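Local coordinates for putative dienelactone hydrolase (PDB 3F67), which probably acts as a hydrolase on ester bonds, as a member of the dienelactone hydrolase family with an alpha/beta-hydrolase fold, at residues Gly7-Pro12 and Ala20-Pro25. Numbering follows the deposited sequence. Where two conformers were deposited one is given.
Sequences GETSIP and AYHARP
Gly-7 and His-22 pair through two backbone hydrogen bonds, Gly-7 N to His-22 O and His-22 N to Gly-7 O, each 2.9 Å, and the imidazole then folds back over its own partner. With CG held between the backbone N and the carbonyl carbon (chi1 61°), the ring sets one face against Gly-7 CA, a CH-pi contact 4.2 Å from the ring centroid; lacking a side chain, the glycine lets the ring lie this close. On the same face of the sheet, Thr-9 crosses the ring at about a right angle, its CG2 3.7 Å from His-22 CD2. A water in the imidazole plane joins His-22 NE2 (3.0 Å) to Glu-8 O. Two residue pairs along, beyond the non-hydrogen-bonded pair Glu-8/Tyr-21, Thr-9 and Ala-20 form a second hydrogen-bonded antiparallel pair, and Ile-11 CD1 rests 3.7 Å from Ala-20 CB. On the opposite face, Glu-8 CG lies loosely at the Tyr-21 ring edge; Arg-49 of helix 46-57 salt-bridges Glu-8 OE2, and Arg-53 hydrogen-bonds Tyr-21 OH. Trp-106 of helix 93-108 packs on Thr-9 and Ile-11. In this hairpin, the antiparallel margin of the alpha/beta-hydrolase sheet, four backbone bonds set the register and water gives imidazole and Glu-8 O a shared polar partner.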
loop_
_atom_site.group_PDB
_atom_site.type_symbol
_atom_site.label_atom_id
_atom_site.label_comp_id
_atom_site.label_asym_id
_atom_site.label_seq_id
_atom_site.Cartn_x
_atom_site.Cartn_y
_atom_site.Cartn_z
ATOM N N GLY A 7 -1.729 -16.021 9.742
ATOM C CA GLY A 7 -0.838 -17.080 9.295
ATOM C C GLY A 7 0.170 -16.569 8.294
ATOM O O GLY A 7 0.080 -15.417 7.835
ATOM N N GLU A 8 1.145 -17.425 7.972
ATOM C CA GLU A 8 2.096 -17.164 6.909
ATOM C C GLU A 8 1.856 -18.200 5.840
ATOM O O GLU A 8 1.662 -19.385 6.141
ATOM C CB GLU A 8 3.539 -17.263 7.410
ATOM C CG GLU A 8 3.916 -16.231 8.452
ATOM C CD GLU A 8 5.273 -16.502 9.074
ATOM O OE1 GLU A 8 5.809 -17.615 8.891
ATOM O OE2 GLU A 8 5.808 -15.599 9.754
ATOM N N THR A 9 1.877 -17.762 4.590
ATOM C CA THR A 9 1.623 -18.633 3.472
ATOM C C THR A 9 2.601 -18.263 2.356
ATOM O O THR A 9 3.409 -17.341 2.516
ATOM C CB THR A 9 0.099 -18.598 3.053
ATOM O OG1 THR A 9 -0.183 -19.706 2.190
ATOM C CG2 THR A 9 -0.227 -17.272 2.366
ATOM N N SER A 10 2.598 -19.058 1.294
ATOM C CA SER A 10 3.278 -18.701 0.077
ATOM C C SER A 10 2.163 -18.290 -0.843
ATOM O O SER A 10 1.047 -18.827 -0.753
ATOM C CB SER A 10 3.997 -19.906 -0.522
ATOM O OG SER A 10 5.098 -20.293 0.269
ATOM N N ILE A 11 2.462 -17.347 -1.723
ATOM C CA ILE A 11 1.549 -17.013 -2.790
ATOM C C ILE A 11 2.237 -17.368 -4.094
ATOM O O ILE A 11 3.326 -16.857 -4.386
ATOM C CB ILE A 11 1.151 -15.548 -2.694
ATOM C CG1 ILE A 11 0.221 -15.437 -1.448
ATOM C CG2 ILE A 11 0.405 -15.109 -4.016
ATOM C CD1 ILE A 11 -0.329 -14.137 -1.187
ATOM N N PRO A 12 1.602 -18.238 -4.899
ATOM C CA PRO A 12 2.225 -18.627 -6.167
ATOM C C PRO A 12 2.286 -17.393 -7.080
ATOM O O PRO A 12 1.293 -16.692 -7.235
ATOM C CB PRO A 12 1.273 -19.713 -6.726
ATOM C CG PRO A 12 0.450 -20.189 -5.543
ATOM C CD PRO A 12 0.348 -18.978 -4.602
ATOM N N ALA A 20 4.035 -14.458 2.329
ATOM C CA ALA A 20 3.058 -13.411 2.695
ATOM C C ALA A 20 2.483 -13.690 4.049
ATOM O O ALA A 20 2.361 -14.849 4.452
ATOM C CB ALA A 20 1.939 -13.317 1.672
ATOM N N TYR A 21 2.080 -12.626 4.723
ATOM C CA TYR A 21 1.393 -12.769 6.009
ATOM C C TYR A 21 -0.073 -12.459 5.739
ATOM O O TYR A 21 -0.375 -11.597 4.908
ATOM C CB TYR A 21 1.955 -11.716 6.970
ATOM C CG TYR A 21 1.360 -11.781 8.381
ATOM C CD1 TYR A 21 1.754 -12.780 9.277
ATOM C CD2 TYR A 21 0.447 -10.826 8.800
ATOM C CE1 TYR A 21 1.195 -12.835 10.580
ATOM C CE2 TYR A 21 -0.083 -10.845 10.078
ATOM C CZ TYR A 21 0.294 -11.857 10.958
ATOM O OH TYR A 21 -0.238 -11.889 12.226
ATOM N N HIS A 22 -0.977 -13.146 6.416
ATOM C CA HIS A 22 -2.406 -12.838 6.251
ATOM C C HIS A 22 -3.148 -12.910 7.565
ATOM O O HIS A 22 -2.773 -13.685 8.457
ATOM C CB HIS A 22 -3.081 -13.745 5.175
ATOM C CG HIS A 22 -3.043 -15.208 5.507
ATOM N ND1 HIS A 22 -4.105 -15.882 6.076
ATOM C CD2 HIS A 22 -2.053 -16.122 5.364
ATOM C CE1 HIS A 22 -3.758 -17.142 6.296
ATOM N NE2 HIS A 22 -2.525 -17.320 5.853
ATOM N N ALA A 23 -4.187 -12.098 7.692
ATOM C CA ALA A 23 -5.017 -12.084 8.908
ATOM C C ALA A 23 -6.452 -11.910 8.463
ATOM O O ALA A 23 -6.719 -11.209 7.470
ATOM C CB ALA A 23 -4.610 -10.867 9.844
ATOM N N ARG A 24 -7.386 -12.481 9.229
ATOM C CA ARG A 24 -8.804 -12.335 8.874
ATOM C C ARG A 24 -9.661 -12.558 10.112
ATOM O O ARG A 24 -9.172 -13.124 11.101
ATOM C CB ARG A 24 -9.194 -13.410 7.850
ATOM C CG ARG A 24 -9.142 -14.830 8.442
ATOM C CD ARG A 24 -9.368 -15.854 7.330
ATOM N NE ARG A 24 -8.152 -16.021 6.509
ATOM C CZ ARG A 24 -8.144 -16.659 5.330
ATOM N NH1 ARG A 24 -9.279 -17.182 4.843
ATOM N NH2 ARG A 24 -7.010 -16.778 4.643
ATOM N N PRO A 25 -10.927 -12.120 10.057
ATOM C CA PRO A 25 -11.839 -12.468 11.169
ATOM C C PRO A 25 -12.020 -13.980 11.313
ATOM O O PRO A 25 -12.096 -14.707 10.310
ATOM C CB PRO A 25 -13.179 -11.833 10.775
ATOM C CG PRO A 25 -13.029 -11.316 9.393
ATOM C CD PRO A 25 -11.578 -11.315 9.003
HETATM O O HOH W 1 -1.371 -20.001 6.651
#